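Local structure of proximal thread matrix protein 1 (4CN9) at residues T196-G201 with D239-V244; Q213-T216 with Y220-T223; K277-D282 with I366-G371. The protein probably binds collagen as a matrix protein of the mussel byssus, is built of two von Willebrand factor type A domains, and holds zinc ions. All blocks are in the same frame, centred on the assembly; numbering follows the deposited sequence.

Interaction 1 (T196-G201 with D239-V244); sequences TVIAIG and DLACEV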
loop_
_atom_site.group_PDB
_atom_site.type_symbol
_atom_site.label_atom_id
_atom_site.label_comp_id
_atom_site.label_asym_id
_atom_site.label_seq_id
_atom_site.Cartn_x
_atom_site.Cartn_y
_atom_site.Cartn_z
ATOM N N THR A 196 -8.896 -3.707 1.126
ATOM C CA THR A 196 -8.204 -2.431 0.953
ATOM C C THR A 196 -8.436 -1.593 2.200
ATOM O O THR A 196 -9.571 -1.501 2.674
ATOM C CB THR A 196 -8.749 -1.644 -0.259
ATOM O OG1 THR A 196 -8.622 -2.429 -1.445
ATOM C CG2 THR A 196 -7.995 -0.332 -0.453
ATOM N N VAL A 197 -7.375 -0.983 2.728
ATOM C CA VAL A 197 -7.488 -0.136 3.897
ATOM C C VAL A 197 -7.013 1.302 3.609
ATOM O O VAL A 197 -5.878 1.538 3.178
ATOM C CB VAL A 197 -6.725 -0.730 5.092
ATOM C CG1 VAL A 197 -6.920 0.124 6.321
ATOM C CG2 VAL A 197 -7.183 -2.164 5.357
ATOM N N ILE A 198 -7.915 2.252 3.832
ATOM C CA ILE A 198 -7.603 3.673 3.713
ATOM C C ILE A 198 -7.671 4.244 5.120
ATOM O O ILE A 198 -8.588 3.917 5.888
ATOM C CB ILE A 198 -8.614 4.393 2.780
ATOM C CG1 ILE A 198 -8.454 3.881 1.348
ATOM C CG2 ILE A 198 -8.425 5.909 2.825
ATOM C CD1 ILE A 198 -9.726 3.951 0.495
ATOM N N ALA A 199 -6.688 5.063 5.473
ATOM C CA ALA A 199 -6.625 5.660 6.798
ATOM C C ALA A 199 -6.616 7.194 6.709
ATOM O O ALA A 199 -5.802 7.778 5.993
ATOM C CB ALA A 199 -5.375 5.181 7.526
ATOM N N ILE A 200 -7.531 7.824 7.433
ATOM C CA ILE A 200 -7.603 9.276 7.548
ATOM C C ILE A 200 -7.286 9.720 8.970
ATOM O O ILE A 200 -7.945 9.308 9.949
ATOM C CB ILE A 200 -8.992 9.809 7.180
ATOM C CG1 ILE A 200 -9.374 9.384 5.764
ATOM C CG2 ILE A 200 -9.018 11.343 7.321
ATOM C CD1 ILE A 200 -10.844 9.465 5.453
ATOM N N GLY A 201 -6.274 10.571 9.075
ATOM C CA GLY A 201 -5.837 11.128 10.335
ATOM C C GLY A 201 -6.232 12.591 10.441
ATOM O O GLY A 201 -6.007 13.376 9.526
ATOM N N ASP A 239 -10.848 8.213 -4.960
ATOM C CA ASP A 239 -9.836 7.773 -5.921
ATOM C C ASP A 239 -9.130 6.520 -5.434
ATOM O O ASP A 239 -8.897 5.599 -6.211
ATOM C CB ASP A 239 -8.796 8.871 -6.165
ATOM C CG ASP A 239 -9.338 10.013 -7.011
ATOM O OD1 ASP A 239 -10.404 9.837 -7.636
ATOM O OD2 ASP A 239 -8.694 11.079 -7.051
ATOM N N LEU A 240 -8.778 6.500 -4.148
ATOM C CA LEU A 240 -8.128 5.325 -3.552
ATOM C C LEU A 240 -9.093 4.155 -3.394
ATOM O O LEU A 240 -8.708 2.996 -3.587
ATOM C CB LEU A 240 -7.521 5.681 -2.195
ATOM C CG LEU A 240 -6.384 6.701 -2.177
ATOM C CD1 LEU A 240 -6.224 7.310 -0.788
ATOM C CD2 LEU A 240 -5.084 6.039 -2.618
ATOM N N ALA A 241 -10.344 4.443 -3.037
ATOM C CA ALA A 241 -11.342 3.385 -2.871
ATOM C C ALA A 241 -11.631 2.728 -4.203
ATOM O O ALA A 241 -11.961 1.543 -4.259
ATOM C CB ALA A 241 -12.629 3.941 -2.290
ATOM N N CYS A 242 -11.504 3.503 -5.279
ATOM C CA CYS A 242 -11.828 3.004 -6.604
ATOM C C CYS A 242 -10.589 2.474 -7.328
ATOM O O CYS A 242 -10.653 2.156 -8.511
ATOM C CB CYS A 242 -12.468 4.117 -7.444
ATOM S SG CYS A 242 -13.868 3.572 -8.430
ATOM N N GLU A 243 -9.463 2.414 -6.622
ATOM C CA GLU A 243 -8.250 1.827 -7.168
ATOM C C GLU A 243 -8.372 0.309 -7.089
ATOM O O GLU A 243 -8.496 -0.251 -6.010
ATOM C CB GLU A 243 -7.036 2.308 -6.375
ATOM C CG GLU A 243 -5.687 1.922 -6.960
ATOM C CD GLU A 243 -5.280 2.783 -8.149
ATOM O OE1 GLU A 243 -5.996 3.754 -8.471
ATOM O OE2 GLU A 243 -4.234 2.491 -8.759
ATOM N N VAL A 244 -8.373 -0.368 -8.229
ATOM C CA VAL A 244 -8.467 -1.821 -8.202
ATOM C C VAL A 244 -7.103 -2.429 -8.472
ATOM O O VAL A 244 -6.503 -2.206 -9.519
ATOM C CB VAL A 244 -9.503 -2.358 -9.196
ATOM C CG1 VAL A 244 -9.551 -3.879 -9.130
ATOM C CG2 VAL A 244 -10.876 -1.767 -8.891
HETATM O O HOH W 1 -10.268 -1.427 -3.989
#
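A single water joins T196 to the turn that follows L240 and A241, lying 3.2 Å from T196 OG1. It gives a hydrogen bond of 2.9 Å to E243 O. A weak bond of 3.4 Å takes it to A241 O as well. More acceptors surround this water than it has protons, so these bonds are probably shared in time. The contact belongs to the first von Willebrand factor type A domain, a doubly wound α/β (Rossmann-like) fold with helices on both faces of a sheet, and here helix 234-241 packs on strand 195-202. I198 carries the apolar part. Its CG1 lies beside the backbone N (chi1 -66°), and the extended chi2 (152°) then carries CD1 out from the strand onto the last turn of the helix. There the methyl rests 3.9 Å from L240 CB and 4.0 Å from A241 CB, and it approaches the backbone too, with A241 N 3.6 Å away; L240 is met at the root of its side chain. I198 also packs against I170 of strand 166-173. Beyond A241 the chain leaves the helix at C242, whose disulfide with C50 ties this end to the N-terminal stretch. The turn directs the chain into strand 243-247 and is closed by the backbone hydrogen bond from E243 N to L240 O, 3.2 Å long.

Interaction 2 (Q213-T216 with Y220-T223); sequences QIAT and YVLT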
loop_
_atom_site.group_PDB
_atom_site.type_symbol
_atom_site.label_atom_id
_atom_site.label_comp_id
_atom_site.label_asym_id
_atom_site.label_seq_id
_atom_site.Cartn_x
_atom_site.Cartn_y
_atom_site.Cartn_z
ATOM N N GLN A 213 1.452 2.012 8.491
ATOM C CA GLN A 213 1.597 0.572 8.655
ATOM C C GLN A 213 0.248 -0.132 8.457
ATOM O O GLN A 213 0.201 -1.244 7.939
ATOM C CB GLN A 213 2.111 0.229 10.052
ATOM C CG GLN A 213 3.479 0.766 10.422
ATOM C CD GLN A 213 3.953 0.245 11.780
ATOM O OE1 GLN A 213 3.437 0.642 12.833
ATOM N NE2 GLN A 213 4.923 -0.666 11.756
ATOM N N ILE A 214 -0.830 0.528 8.880
ATOM C CA ILE A 214 -2.195 -0.018 8.810
ATOM C C ILE A 214 -2.769 -0.030 7.401
ATOM O O ILE A 214 -3.348 -1.026 6.968
ATOM C CB ILE A 214 -3.139 0.791 9.739
ATOM C CG1 ILE A 214 -2.791 0.509 11.199
ATOM C CG2 ILE A 214 -4.588 0.441 9.489
ATOM C CD1 ILE A 214 -3.364 1.506 12.183
ATOM N N ALA A 215 -2.601 1.079 6.688
ATOM C CA ALA A 215 -3.151 1.242 5.353
ATOM C C ALA A 215 -2.516 0.276 4.333
ATOM O O ALA A 215 -1.458 -0.319 4.577
ATOM C CB ALA A 215 -2.986 2.694 4.899
ATOM N N THR A 216 -3.182 0.118 3.199
ATOM C CA THR A 216 -2.712 -0.770 2.129
ATOM C C THR A 216 -1.304 -0.378 1.649
ATOM O O THR A 216 -0.453 -1.246 1.444
ATOM C CB THR A 216 -3.714 -0.778 0.972
ATOM O OG1 THR A 216 -4.922 -1.423 1.409
ATOM C CG2 THR A 216 -3.153 -1.517 -0.260
ATOM N N TYR A 220 -2.088 5.507 0.876
ATOM C CA TYR A 220 -3.491 5.346 1.255
ATOM C C TYR A 220 -3.782 5.998 2.613
ATOM O O TYR A 220 -4.857 5.787 3.203
ATOM C CB TYR A 220 -3.853 3.863 1.312
ATOM C CG TYR A 220 -3.990 3.202 -0.038
ATOM C CD1 TYR A 220 -2.920 3.167 -0.934
ATOM C CD2 TYR A 220 -5.174 2.590 -0.409
ATOM C CE1 TYR A 220 -3.044 2.556 -2.163
ATOM C CE2 TYR A 220 -5.311 1.974 -1.652
ATOM C CZ TYR A 220 -4.241 1.949 -2.514
ATOM O OH TYR A 220 -4.371 1.328 -3.737
ATOM N N VAL A 221 -2.821 6.762 3.126
ATOM C CA VAL A 221 -3.009 7.544 4.344
ATOM C C VAL A 221 -3.238 9.000 3.970
ATOM O O VAL A 221 -2.430 9.596 3.257
ATOM C CB VAL A 221 -1.791 7.487 5.266
ATOM C CG1 VAL A 221 -2.016 8.397 6.491
ATOM C CG2 VAL A 221 -1.504 6.050 5.700
ATOM N N LEU A 222 -4.350 9.560 4.431
ATOM C CA LEU A 222 -4.669 10.963 4.192
ATOM C C LEU A 222 -4.738 11.697 5.528
ATOM O O LEU A 222 -5.194 11.144 6.528
ATOM C CB LEU A 222 -5.990 11.081 3.451
ATOM C CG LEU A 222 -6.047 10.324 2.122
ATOM C CD1 LEU A 222 -7.438 10.370 1.580
ATOM C CD2 LEU A 222 -5.059 10.883 1.121
ATOM N N THR A 223 -4.252 12.933 5.555
ATOM C CA THR A 223 -4.215 13.703 6.795
ATOM C C THR A 223 -4.816 15.090 6.587
ATOM O O THR A 223 -4.778 15.647 5.494
ATOM C CB THR A 223 -2.778 13.860 7.335
ATOM O OG1 THR A 223 -1.994 14.609 6.401
ATOM C CG2 THR A 223 -2.129 12.500 7.557
#
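Y220 meets the end of helix 208-214 with CB and one side of its ring, beginning at CB, which lies 3.9 Å from A215 CB. From there CG swings to the side of the backbone N (chi1 -74°), and the ring turns a face to T216. CG is 4.1 Å from T216 CB, CD2 comes to 3.9 Å, and CE2 is again about as close as CG. The threonine thus sits over a face of the ring rather than at its edge: its CB is 4.1 Å from the ring centroid and 15° off the normal, a CH-pi contact, displaced toward the CD2 rim. The ring also touches T196 and I198 of strand 195-202 and L240 of helix 234-241, and the hydroxyl end packs against E243. T216 is itself anchored, since its OG1 accepts a hydrogen bond from V197 N, which fixes the rotation of the threonine. A215 supplies a second small apolar group. Besides Y220 CB, its methyl, just past the helix end, also meets V221 CG2 at 3.8 Å. The carbonyls at this end are well served: K191 NZ bonds Q213 O and A215 O, and its charge would probably stabilise the helix terminus. The two segments are the return leg of the beta-alpha-beta crossover formed by strand 195-202, helix 208-214 and the parallel edge strand 221-224, a repeated element of von Willebrand factor type A domains.

Interaction 3 (K277-D282 with I366-G371); sequences KNFMKD and ILLTDG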
loop_
_atom_site.group_PDB
_atom_site.type_symbol
_atom_site.label_atom_id
_atom_site.label_comp_id
_atom_site.label_asym_id
_atom_site.label_seq_id
_atom_site.Cartn_x
_atom_site.Cartn_y
_atom_site.Cartn_z
ATOM N N LYS A 277 21.724 -12.598 -8.678
ATOM C CA LYS A 277 21.352 -12.554 -10.088
ATOM C C LYS A 277 20.317 -13.626 -10.436
ATOM O O LYS A 277 19.353 -13.358 -11.162
ATOM C CB LYS A 277 22.580 -12.710 -10.978
ATOM C CG LYS A 277 23.524 -11.531 -10.949
ATOM C CD LYS A 277 24.803 -11.884 -11.696
ATOM C CE LYS A 277 25.613 -10.664 -12.032
ATOM N NZ LYS A 277 26.923 -11.056 -12.656
ATOM N N ASN A 278 20.501 -14.842 -9.921
ATOM C CA ASN A 278 19.558 -15.916 -10.211
ATOM C C ASN A 278 18.171 -15.574 -9.680
ATOM O O ASN A 278 17.167 -15.897 -10.301
ATOM C CB ASN A 278 20.026 -17.243 -9.614
ATOM C CG ASN A 278 21.249 -17.818 -10.326
ATOM O OD1 ASN A 278 21.695 -17.310 -11.360
ATOM N ND2 ASN A 278 21.785 -18.902 -9.775
ATOM N N PHE A 279 18.117 -14.909 -8.530
ATOM C CA PHE A 279 16.843 -14.492 -7.952
ATOM C C PHE A 279 16.124 -13.552 -8.923
ATOM O O PHE A 279 14.953 -13.735 -9.229
ATOM C CB PHE A 279 17.115 -13.848 -6.586
ATOM C CG PHE A 279 15.911 -13.244 -5.909
ATOM C CD1 PHE A 279 14.980 -14.038 -5.278
ATOM C CD2 PHE A 279 15.761 -11.874 -5.835
ATOM C CE1 PHE A 279 13.897 -13.484 -4.626
ATOM C CE2 PHE A 279 14.673 -11.310 -5.173
ATOM C CZ PHE A 279 13.754 -12.116 -4.566
ATOM N N MET A 280 16.837 -12.562 -9.443
ATOM C CA MET A 280 16.239 -11.622 -10.385
ATOM C C MET A 280 15.837 -12.279 -11.709
ATOM O O MET A 280 14.763 -11.996 -12.251
ATOM C CB MET A 280 17.195 -10.453 -10.612
ATOM C CG MET A 280 17.384 -9.660 -9.343
ATOM S SD MET A 280 18.479 -8.254 -9.488
ATOM C CE MET A 280 20.011 -9.057 -9.968
ATOM N N LYS A 281 16.690 -13.157 -12.231
ATOM C CA LYS A 281 16.356 -13.917 -13.433
ATOM C C LYS A 281 15.115 -14.800 -13.237
ATOM O O LYS A 281 14.290 -14.915 -14.139
ATOM C CB LYS A 281 17.561 -14.757 -13.878
ATOM C CG LYS A 281 18.659 -13.916 -14.483
ATOM C CD LYS A 281 20.038 -14.533 -14.306
ATOM C CE LYS A 281 20.064 -15.956 -14.771
ATOM N NZ LYS A 281 21.352 -16.647 -14.506
ATOM N N ASP A 282 14.979 -15.413 -12.060
ATOM C CA ASP A 282 13.806 -16.226 -11.760
ATOM C C ASP A 282 12.528 -15.389 -11.757
ATOM O O ASP A 282 11.483 -15.835 -12.221
ATOM C CB ASP A 282 13.961 -16.975 -10.432
ATOM C CG ASP A 282 14.980 -18.117 -10.513
ATOM O OD1 ASP A 282 15.418 -18.443 -11.629
ATOM O OD2 ASP A 282 15.346 -18.683 -9.457
ATOM N N ILE A 366 12.105 -3.043 -7.519
ATOM C CA ILE A 366 12.485 -4.046 -6.554
ATOM C C ILE A 366 13.921 -3.734 -6.169
ATOM O O ILE A 366 14.817 -3.853 -6.990
ATOM C CB ILE A 366 12.428 -5.447 -7.138
ATOM C CG1 ILE A 366 11.004 -5.768 -7.610
ATOM C CG2 ILE A 366 12.883 -6.467 -6.105
ATOM C CD1 ILE A 366 10.912 -7.015 -8.442
ATOM N N LEU A 367 14.121 -3.345 -4.916
ATOM C CA LEU A 367 15.438 -2.973 -4.417
ATOM C C LEU A 367 16.003 -4.056 -3.501
ATOM O O LEU A 367 15.293 -4.603 -2.638
ATOM C CB LEU A 367 15.368 -1.641 -3.679
ATOM C CG LEU A 367 16.709 -1.036 -3.257
ATOM C CD1 LEU A 367 16.692 0.480 -3.396
ATOM C CD2 LEU A 367 17.065 -1.440 -1.851
ATOM N N LEU A 368 17.285 -4.349 -3.692
ATOM C CA LEU A 368 18.007 -5.336 -2.896
ATOM C C LEU A 368 19.298 -4.713 -2.353
ATOM O O LEU A 368 20.087 -4.161 -3.119
ATOM C CB LEU A 368 18.366 -6.550 -3.764
ATOM C CG LEU A 368 17.297 -7.533 -4.244
ATOM C CD1 LEU A 368 17.252 -7.677 -5.769
ATOM C CD2 LEU A 368 17.576 -8.902 -3.586
ATOM N N THR A 369 19.523 -4.805 -1.043
ATOM C CA THR A 369 20.763 -4.288 -0.453
ATOM C C THR A 369 21.300 -5.164 0.682
ATOM O O THR A 369 20.537 -5.806 1.412
ATOM C CB THR A 369 20.578 -2.861 0.099
ATOM O OG1 THR A 369 21.857 -2.311 0.449
ATOM C CG2 THR A 369 19.659 -2.859 1.319
ATOM N N ASP A 370 22.623 -5.164 0.814
ATOM C CA ASP A 370 23.314 -5.819 1.909
ATOM C C ASP A 370 24.059 -4.796 2.793
ATOM O O ASP A 370 24.854 -5.176 3.633
ATOM C CB ASP A 370 24.285 -6.895 1.376
ATOM C CG ASP A 370 25.725 -6.373 1.131
ATOM O OD1 ASP A 370 25.934 -5.201 0.715
ATOM O OD2 ASP A 370 26.671 -7.175 1.348
ATOM N N GLY A 371 23.779 -3.509 2.614
ATOM C CA GLY A 371 24.419 -2.476 3.415
ATOM C C GLY A 371 23.531 -1.288 3.733
ATOM O O GLY A 371 22.439 -1.154 3.193
#
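With chi1 at 175°, the ring of F279 is thrown opposite its backbone N and out to L368, while M280 starts beside its own N and bends at chi3 (-61°), its SD lying against the same leucine. L368 spreads its methyls between them. CD2 of L368 stands 4.1 Å from F279 CE2, in an oblique approach to the ring. Its other methyl, CD1, lies 4.0 Å from M280 SD, the two side chains running past each other in opposite senses. This is helix 272-285 against the central strand 362-369 of the second von Willebrand factor type A domain. M280 also packs on F257 and F259 of the neighbouring strand 253-260, and F279 on M430 of helix 430-437. With an alanine in place of L368, both branches go, and the F279 ring and M280 SD would probably lose their shared partner. Past the strand, T369 OG1 gives a hydrogen bond of 3.0 Å to G371 O, bracing a turn that matches in sequence the one bearing the zinc ligand D174 in the first domain; here D370 OD2 bonds S264 OG instead. Away from the strand, K281 reaches back one turn along the helix, its NZ bonding N278 OD1 at 3.2 Å from a position tilted 28° out of the carbonyl plane, and it forms a salt bridge with D326.

Interactions 1 and 2 share the first domain and one sheet: their strands 195-202 and 221-224 are neighbours, joined by a probable hydrogen bond between A199 O and L222 N, 2.8 Å, and interaction 2 is nested along the chain inside the loop closed by interaction 1. Interaction 3 lies in the second domain, its centre about 30 Å from that of interaction 1. Interactions 1 and 3 are both buried meetings of a helix with a sheet strand; interaction 2, at the sheet's edge, is only partly buried. Aliphatic packing in interaction 1 is supplemented by water, interaction 2 relies on an aromatic face, and interaction 3 brings sulfur and ring to one leucine.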